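Molybdopterin biosynthesis moeA protein (Pyrococcus horikoshii, PDB 1WU2) probably takes part in molybdenum cofactor biosynthesis, at the step where the metal is inserted into molybdopterin, as MoeA proteins do. Local coordinates at residues 47-52 / 142-147; 54-59 / 101-106; 63-68 / 135-140. All blocks are in the same frame, centred on the assembly; numbering follows the deposited sequence.

Contact 1: residues 47-52 / 142-147; sequences EFDIPP and AFTGED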
loop_
_atom_site.group_PDB
_atom_site.type_symbol
_atom_site.label_atom_id
_atom_site.label_comp_id
_atom_site.label_asym_id
_atom_site.label_seq_id
_atom_site.Cartn_x
_atom_site.Cartn_y
_atom_site.Cartn_z
ATOM N N GLU A 47 23.576 -4.037 -17.309
ATOM C CA GLU A 47 24.686 -4.204 -18.247
ATOM C C GLU A 47 25.753 -3.122 -18.014
ATOM O O GLU A 47 26.734 -3.042 -18.755
ATOM C CB GLU A 47 24.182 -4.152 -19.702
ATOM C CG GLU A 47 23.436 -5.398 -20.176
ATOM C CD GLU A 47 24.242 -6.684 -20.022
ATOM O OE1 GLU A 47 25.305 -6.814 -20.660
ATOM O OE2 GLU A 47 23.817 -7.566 -19.252
ATOM N N PHE A 48 25.554 -2.303 -16.984
ATOM C CA PHE A 48 26.482 -1.236 -16.622
ATOM C C PHE A 48 26.898 -1.322 -15.149
ATOM O O PHE A 48 26.090 -1.672 -14.288
ATOM C CB PHE A 48 25.834 0.131 -16.872
ATOM C CG PHE A 48 25.269 0.300 -18.262
ATOM C CD1 PHE A 48 23.930 0.029 -18.520
ATOM C CD2 PHE A 48 26.074 0.742 -19.305
ATOM C CE1 PHE A 48 23.405 0.185 -19.794
ATOM C CE2 PHE A 48 25.555 0.906 -20.585
ATOM C CZ PHE A 48 24.217 0.626 -20.830
ATOM N N ASP A 49 28.166 -1.011 -14.881
ATOM C CA ASP A 49 28.652 -0.741 -13.532
ATOM C C ASP A 49 28.265 0.685 -13.141
ATOM O O ASP A 49 28.438 1.614 -13.933
ATOM C CB ASP A 49 30.184 -0.849 -13.464
ATOM C CG ASP A 49 30.695 -2.257 -13.663
ATOM O OD1 ASP A 49 30.478 -3.104 -12.777
ATOM O OD2 ASP A 49 31.356 -2.605 -14.660
ATOM N N ILE A 50 27.750 0.852 -11.927
ATOM C CA ILE A 50 27.479 2.172 -11.361
ATOM C C ILE A 50 28.170 2.260 -9.994
ATOM O O ILE A 50 27.835 1.494 -9.095
ATOM C CB ILE A 50 25.962 2.416 -11.206
ATOM C CG1 ILE A 50 25.264 2.350 -12.571
ATOM C CG2 ILE A 50 25.703 3.787 -10.545
ATOM C CD1 ILE A 50 23.754 2.282 -12.494
ATOM N N PRO A 51 29.150 3.152 -9.832
ATOM C CA PRO A 51 29.692 3.984 -10.914
ATOM C C PRO A 51 30.513 3.133 -11.884
ATOM O O PRO A 51 30.915 2.031 -11.511
ATOM C CB PRO A 51 30.592 4.975 -10.169
ATOM C CG PRO A 51 31.010 4.246 -8.942
ATOM C CD PRO A 51 29.831 3.402 -8.550
ATOM N N PRO A 52 30.763 3.617 -13.096
ATOM C CA PRO A 52 31.479 2.815 -14.098
ATOM C C PRO A 52 32.984 2.646 -13.831
ATOM O O PRO A 52 33.594 1.764 -14.442
ATOM C CB PRO A 52 31.223 3.567 -15.409
ATOM C CG PRO A 52 30.897 4.963 -15.018
ATOM C CD PRO A 52 30.391 4.946 -13.605
ATOM N N ALA A 142 35.155 5.227 -4.041
ATOM C CA ALA A 142 33.924 4.638 -4.546
ATOM C C ALA A 142 34.284 3.672 -5.673
ATOM O O ALA A 142 34.451 4.075 -6.824
ATOM C CB ALA A 142 32.976 5.723 -5.046
ATOM N N PHE A 143 34.412 2.394 -5.332
ATOM C CA PHE A 143 34.836 1.377 -6.294
ATOM C C PHE A 143 33.799 1.141 -7.388
ATOM O O PHE A 143 32.632 1.504 -7.251
ATOM C CB PHE A 143 35.140 0.056 -5.578
ATOM C CG PHE A 143 36.463 0.045 -4.871
ATOM C CD1 PHE A 143 37.643 -0.090 -5.587
ATOM C CD2 PHE A 143 36.530 0.172 -3.489
ATOM C CE1 PHE A 143 38.873 -0.104 -4.937
ATOM C CE2 PHE A 143 37.754 0.161 -2.832
ATOM C CZ PHE A 143 38.927 0.022 -3.559
ATOM N N THR A 144 34.247 0.513 -8.471
ATOM C CA THR A 144 33.400 0.217 -9.617
ATOM C C THR A 144 32.256 -0.700 -9.205
ATOM O O THR A 144 32.481 -1.793 -8.687
ATOM C CB THR A 144 34.235 -0.447 -10.736
ATOM O OG1 THR A 144 35.211 0.479 -11.226
ATOM C CG2 THR A 144 33.380 -0.767 -11.964
ATOM N N GLY A 145 31.030 -0.231 -9.416
ATOM C CA GLY A 145 29.850 -1.042 -9.202
ATOM C C GLY A 145 29.423 -1.171 -7.753
ATOM O O GLY A 145 28.671 -2.084 -7.417
ATOM N N GLU A 146 29.877 -0.256 -6.897
ATOM C CA GLU A 146 29.524 -0.301 -5.479
ATOM C C GLU A 146 28.015 -0.122 -5.278
ATOM O O GLU A 146 27.446 -0.657 -4.327
ATOM C CB GLU A 146 30.321 0.731 -4.664
ATOM C CG GLU A 146 30.056 2.194 -5.017
ATOM C CD GLU A 146 30.532 3.157 -3.940
ATOM O OE1 GLU A 146 30.094 4.328 -3.949
ATOM O OE2 GLU A 146 31.346 2.748 -3.086
ATOM N N ASP A 147 27.383 0.634 -6.175
ATOM C CA ASP A 147 25.927 0.721 -6.230
ATOM C C ASP A 147 25.348 -0.569 -6.821
ATOM O O ASP A 147 24.706 -1.340 -6.107
ATOM C CB ASP A 147 25.485 1.948 -7.042
ATOM C CG ASP A 147 24.000 2.223 -6.926
ATOM O OD1 ASP A 147 23.317 1.502 -6.172
ATOM O OD2 ASP A 147 23.424 3.141 -7.544
#

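Contact 2: residues 54-59 / 101-106; sequences DRAAVD and IKVLTG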
loop_
_atom_site.group_PDB
_atom_site.type_symbol
_atom_site.label_atom_id
_atom_site.label_comp_id
_atom_site.label_asym_id
_atom_site.label_seq_id
_atom_site.Cartn_x
_atom_site.Cartn_y
_atom_site.Cartn_z
ATOM N N ASP A 54 36.479 3.386 -10.669
ATOM C CA ASP A 54 36.921 3.732 -9.315
ATOM C C ASP A 54 37.056 5.248 -9.218
ATOM O O ASP A 54 37.764 5.849 -10.015
ATOM C CB ASP A 54 38.281 3.092 -8.980
ATOM C CG ASP A 54 38.277 1.572 -9.089
ATOM O OD1 ASP A 54 37.202 0.954 -8.975
ATOM O OD2 ASP A 54 39.317 0.908 -9.287
ATOM N N ARG A 55 36.385 5.851 -8.238
ATOM C CA ARG A 55 36.355 7.304 -8.075
ATOM C C ARG A 55 36.920 7.725 -6.730
ATOM O O ARG A 55 36.819 6.993 -5.751
ATOM C CB ARG A 55 34.917 7.814 -8.146
ATOM C CG ARG A 55 34.173 7.470 -9.426
ATOM C CD ARG A 55 33.660 8.686 -10.174
ATOM N NE ARG A 55 32.315 8.509 -10.695
ATOM C CZ ARG A 55 31.644 9.439 -11.365
ATOM N NH1 ARG A 55 32.192 10.631 -11.602
ATOM N NH2 ARG A 55 30.418 9.172 -11.801
ATOM N N ALA A 56 37.492 8.921 -6.681
ATOM C CA ALA A 56 37.848 9.539 -5.413
ATOM C C ALA A 56 36.555 10.028 -4.760
ATOM O O ALA A 56 35.776 10.734 -5.386
ATOM C CB ALA A 56 38.804 10.694 -5.637
ATOM N N ALA A 57 36.328 9.635 -3.511
ATOM C CA ALA A 57 35.141 10.046 -2.760
ATOM C C ALA A 57 35.350 11.395 -2.076
ATOM O O ALA A 57 34.425 11.945 -1.484
ATOM C CB ALA A 57 34.786 8.988 -1.722
ATOM N N VAL A 58 36.571 11.917 -2.164
ATOM C CA VAL A 58 36.945 13.160 -1.506
ATOM C C VAL A 58 38.050 13.879 -2.295
ATOM O O VAL A 58 38.784 13.251 -3.063
ATOM C CB VAL A 58 37.416 12.862 -0.052
ATOM C CG1 VAL A 58 38.832 12.275 -0.030
ATOM C CG2 VAL A 58 37.322 14.098 0.816
ATOM N N ASP A 59 38.157 15.193 -2.114
ATOM C CA ASP A 59 39.283 15.955 -2.654
ATOM C C ASP A 59 40.502 15.592 -1.828
ATOM O O ASP A 59 40.525 15.854 -0.627
ATOM C CB ASP A 59 39.048 17.467 -2.561
ATOM C CG ASP A 59 37.754 17.908 -3.215
ATOM O OD1 ASP A 59 37.435 19.112 -3.142
ATOM O OD2 ASP A 59 36.988 17.131 -3.816
ATOM N N ILE A 101 49.185 11.841 -6.091
ATOM C CA ILE A 101 48.595 12.664 -7.150
ATOM C C ILE A 101 47.329 13.342 -6.644
ATOM O O ILE A 101 46.324 12.682 -6.407
ATOM C CB ILE A 101 48.274 11.798 -8.401
ATOM C CG1 ILE A 101 49.569 11.319 -9.060
ATOM C CG2 ILE A 101 47.420 12.584 -9.410
ATOM C CD1 ILE A 101 49.365 10.313 -10.173
ATOM N N LYS A 102 47.380 14.660 -6.482
ATOM C CA LYS A 102 46.204 15.434 -6.091
ATOM C C LYS A 102 45.035 15.198 -7.044
ATOM O O LYS A 102 45.171 15.365 -8.254
ATOM C CB LYS A 102 46.528 16.930 -6.047
ATOM C CG LYS A 102 45.509 17.762 -5.280
ATOM C CD LYS A 102 46.016 19.181 -5.045
ATOM C CE LYS A 102 45.300 19.853 -3.885
ATOM N NZ LYS A 102 43.914 20.229 -4.250
ATOM N N VAL A 103 43.898 14.791 -6.486
ATOM C CA VAL A 103 42.664 14.622 -7.245
ATOM C C VAL A 103 41.506 15.371 -6.592
ATOM O O VAL A 103 41.610 15.837 -5.461
ATOM C CB VAL A 103 42.287 13.128 -7.387
ATOM C CG1 VAL A 103 43.282 12.413 -8.282
ATOM C CG2 VAL A 103 42.189 12.435 -6.018
ATOM N N LEU A 104 40.409 15.498 -7.329
ATOM C CA LEU A 104 39.152 16.010 -6.789
ATOM C C LEU A 104 38.154 14.863 -6.689
ATOM O O LEU A 104 38.399 13.777 -7.213
ATOM C CB LEU A 104 38.594 17.113 -7.689
ATOM C CG LEU A 104 39.432 18.395 -7.752
ATOM C CD1 LEU A 104 39.065 19.220 -8.982
ATOM C CD2 LEU A 104 39.261 19.222 -6.484
ATOM N N THR A 105 37.036 15.107 -6.011
ATOM C CA THR A 105 35.959 14.126 -5.899
ATOM C C THR A 105 35.389 13.854 -7.285
ATOM O O THR A 105 35.132 14.786 -8.041
ATOM C CB THR A 105 34.837 14.649 -4.979
ATOM O OG1 THR A 105 35.364 14.966 -3.684
ATOM C CG2 THR A 105 33.798 13.562 -4.698
ATOM N N GLY A 106 35.201 12.578 -7.613
ATOM C CA GLY A 106 34.729 12.172 -8.926
ATOM C C GLY A 106 35.842 11.722 -9.862
ATOM O O GLY A 106 35.596 10.966 -10.800
HETATM O O HOH W 1 33.207 14.529 -1.505
#

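Contact 3: residues 63-68 / 135-140; sequences IRAEDT and VAPGQN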
loop_
_atom_site.group_PDB
_atom_site.type_symbol
_atom_site.label_atom_id
_atom_site.label_comp_id
_atom_site.label_asym_id
_atom_site.label_seq_id
_atom_site.Cartn_x
_atom_site.Cartn_y
_atom_site.Cartn_z
ATOM N N ILE A 63 47.302 7.925 -3.124
ATOM C CA ILE A 63 48.559 7.353 -2.651
ATOM C C ILE A 63 48.508 5.832 -2.684
ATOM O O ILE A 63 47.528 5.242 -3.138
ATOM C CB ILE A 63 48.852 7.839 -1.209
ATOM C CG1 ILE A 63 47.765 7.359 -0.238
ATOM C CG2 ILE A 63 48.959 9.358 -1.175
ATOM C CD1 ILE A 63 48.177 7.416 1.217
ATOM N N ARG A 64 49.581 5.209 -2.206
ATOM C CA ARG A 64 49.584 3.786 -1.910
ATOM C C ARG A 64 49.299 3.649 -0.424
ATOM O O ARG A 64 49.985 4.259 0.396
ATOM C CB ARG A 64 50.942 3.158 -2.227
ATOM C CG ARG A 64 51.528 3.542 -3.577
ATOM C CD ARG A 64 50.997 2.708 -4.716
ATOM N NE ARG A 64 51.557 1.355 -4.695
ATOM C CZ ARG A 64 52.463 0.882 -5.553
ATOM N NH1 ARG A 64 52.942 1.636 -6.539
ATOM N NH2 ARG A 64 52.894 -0.367 -5.425
ATOM N N ALA A 65 48.277 2.872 -0.078
ATOM C CA ALA A 65 47.972 2.571 1.317
ATOM C C ALA A 65 49.172 1.908 1.991
ATOM O O ALA A 65 49.472 2.185 3.149
ATOM C CB ALA A 65 46.746 1.665 1.405
ATOM N N GLU A 66 49.863 1.055 1.237
ATOM C CA GLU A 66 51.012 0.293 1.734
ATOM C C GLU A 66 52.143 1.191 2.248
ATOM O O GLU A 66 52.857 0.821 3.178
ATOM C CB GLU A 66 51.555 -0.625 0.626
ATOM C CG GLU A 66 50.668 -1.823 0.289
ATOM C CD GLU A 66 49.440 -1.454 -0.533
ATOM O OE1 GLU A 66 49.578 -0.725 -1.545
ATOM O OE2 GLU A 66 48.330 -1.897 -0.166
ATOM N N ASP A 67 52.294 2.367 1.640
ATOM C CA ASP A 67 53.376 3.296 1.972
ATOM C C ASP A 67 53.256 3.977 3.336
ATOM O O ASP A 67 54.202 4.625 3.782
ATOM C CB ASP A 67 53.466 4.391 0.900
ATOM C CG ASP A 67 54.019 3.879 -0.417
ATOM O OD1 ASP A 67 54.570 2.758 -0.452
ATOM O OD2 ASP A 67 53.935 4.536 -1.473
ATOM N N THR A 68 52.105 3.845 3.991
ATOM C CA THR A 68 51.825 4.582 5.223
ATOM C C THR A 68 51.523 3.670 6.417
ATOM O O THR A 68 51.028 4.139 7.439
ATOM C CB THR A 68 50.633 5.537 4.991
ATOM O OG1 THR A 68 49.449 4.781 4.720
ATOM C CG2 THR A 68 50.829 6.370 3.727
ATOM N N VAL A 135 46.884 4.679 6.309
ATOM C CA VAL A 135 45.758 4.749 5.393
ATOM C C VAL A 135 45.415 3.334 4.936
ATOM O O VAL A 135 46.295 2.576 4.531
ATOM C CB VAL A 135 46.105 5.629 4.169
ATOM C CG1 VAL A 135 44.977 5.622 3.139
ATOM C CG2 VAL A 135 46.415 7.052 4.616
ATOM N N ALA A 136 44.135 2.983 5.008
ATOM C CA ALA A 136 43.665 1.663 4.593
ATOM C C ALA A 136 43.606 1.564 3.068
ATOM O O ALA A 136 43.338 2.562 2.400
ATOM C CB ALA A 136 42.293 1.388 5.181
ATOM N N PRO A 137 43.870 0.377 2.517
ATOM C CA PRO A 137 43.603 0.122 1.097
ATOM C C PRO A 137 42.117 0.284 0.778
ATOM O O PRO A 137 41.274 -0.324 1.434
ATOM C CB PRO A 137 44.045 -1.336 0.906
ATOM C CG PRO A 137 44.973 -1.609 2.034
ATOM C CD PRO A 137 44.471 -0.797 3.177
ATOM N N GLY A 138 41.813 1.121 -0.207
ATOM C CA GLY A 138 40.444 1.380 -0.619
ATOM C C GLY A 138 39.807 2.533 0.135
ATOM O O GLY A 138 38.601 2.746 0.026
ATOM N N GLN A 139 40.612 3.281 0.887
ATOM C CA GLN A 139 40.113 4.406 1.672
ATOM C C GLN A 139 39.685 5.536 0.742
ATOM O O GLN A 139 40.433 5.925 -0.150
ATOM C CB GLN A 139 41.184 4.904 2.647
ATOM C CG GLN A 139 40.747 6.096 3.505
ATOM C CD GLN A 139 41.542 6.236 4.795
ATOM O OE1 GLN A 139 41.925 5.242 5.406
ATOM N NE2 GLN A 139 41.790 7.473 5.212
ATOM N N ASN A 140 38.476 6.047 0.956
ATOM C CA ASN A 140 37.912 7.123 0.144
ATOM C C ASN A 140 37.891 6.805 -1.349
ATOM O O ASN A 140 38.157 7.675 -2.180
ATOM C CB ASN A 140 38.654 8.442 0.404
ATOM C CG ASN A 140 38.481 8.936 1.826
ATOM O OD1 ASN A 140 37.421 8.764 2.427
ATOM N ND2 ASN A 140 39.522 9.560 2.369
#

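Contact 1: residues 47-52 / 142-147
The methyl CG2 of Thr-144 lies 3.5 Å from both CB and CG of Asp-49, with OD1 and OD2 farther off and equally distant from it; the two side chains meet at a slant. Thr-144 offers this methyl because CG2 lies anti to its backbone N, with OG1 (chi1 -65°) turned aside beside that nitrogen. The polar end of Asp-49 is used otherwise: OD1 accepts from the backbone N of Lys-150. Across the middle, the ring of Pro-51, which follows a cis peptide bond, turns its CG and CD toward Phe-143 O, each 3.6 Å from it, with CD also 3.7 Å from CG of Glu-146, whose chain slants past the ring. Ile-50 and Asp-147 instead run side by side in the same direction, CG2 of Ile-50 being 3.8 Å from OD2 of Asp-147. That carboxylate reaches on to the second subunit, where OD1 meets Ser-367 N and OD2 meets Leu-366 N. Two backbone bonds join the loops: Gly-145 N to Pro-51 O, 3.1 Å and in the carbonyl plane, and a weak one from Asp-147 N to Ile-50 O, which also receives a CA-H...O contact from Gly-145 CA at 3.2 Å. Gly-145 has positive phi (79°), and a CB there would press on Asp-49 OD1. This is a type II beta turn, Phe-143 to Glu-146, with glycine in its third position, docked against a cis-proline loop where two connections of the MoeA N-terminal region run together at the subunit interface.

Contact 2: residues 54-59 / 101-106
The two chains converge at a steep angle, their end-to-end directions 127° apart, and come closest at Asp-59 and Leu-104, whose CA atoms lie 4.1 Å apart. A nearly straight bond from Gly-106 N to Ala-56 O (2.9 Å, 171°) ties one end. At the other, Asp-59 OD2 takes two donors from Thr-105, OG1 at 2.7 Å and the backbone N at 3.0 Å, both on its anti side but from opposite faces of the carboxylate plane. CD2 of Leu-104 rests near OD1 of the same group. A water bridges Thr-105 OG1 and Ala-57 O. With an alanine at Asp-59, the two Thr-105 donors would probably lose their shared acceptor, leaving the hydroxyl with the bridging water. Between the polar ends, CB of Ala-56 meets CG2 of Val-103 at 3.8 Å. The kinked chain of Arg-55 brings CD 3.1 Å from Gly-106 O, which lies at the guanidinium edge in its plane, while NH2 bonds Gly-206 O of the second subunit. The contact joins the short strand 55-56, paired with 141-142, to the end of strand 99-103, whose sheet neighbours are 60-63 and 77-84; Val-58 packs on strand 115-118.

Contact 3: residues 63-68 / 135-140
Thr-68 OG1 is gripped from two directions: it accepts from Val-135 N at 3.0 Å, with an N-H...O angle of 162°, and donates to Ala-65 O at 3.0 Å. The hydroxyl thus links the neighbouring loop to the turn that carries it. A chi1 of 65° turns OG1 back toward Ala-65 O, which takes Thr-68 N as well, from the same face as the hydroxyl. Beyond this polar pivot the contact is mostly van der Waals packing. CD1 of Ile-63 and CG2 of Val-135 meet tip to tip at 3.8 Å. The CB of Ala-65 nestles into the backbone opposite, 3.3 Å from both Val-135 O and Pro-137 N, and lies over the Pro-137 ring, 3.8 Å from CG. OE2 of Glu-66 passes obliquely near that same CG but is held by Asn-114 ND2. Ala-136 to Gln-139 form a type II turn; the extended side chain of Gln-139 spans it, and its OE1 accepts from Ala-136 N, which stands above the amide plane. The loops leave strands 60-63 (whose last residue is Ile-63) and 128-131 of one mixed sheet, beside one of its outermost strands, 115-118: Ala-65 and Val-135 both pack on Ala-115, and Val-135 reaches Ile-117 too.

Overall arrangement
All three contacts fall within the MoeA N-terminal region. Contact 3 is the most buried, with four of seven touching residues, against three of ten in contact 1 and two of nine in contact 2. Contacts 2 and 3 cross along the chain, nested in the loop closed by contact 1, and lie farther from the chain centre. Contact 1 joins connecting loops by backbone bonds and meets the second subunit; contact 2 meets it through Arg-55, contact 3 does not. Contact 2 pairs a backbone bond with a carboxylate gripping a threonine, contact 3 a hydroxyl with small apolar groups. They are chained together: Ala-142 N bonds Arg-55 O, Ala-57 N bonds Asn-140 O, and Phe-143 packs on Gly-138.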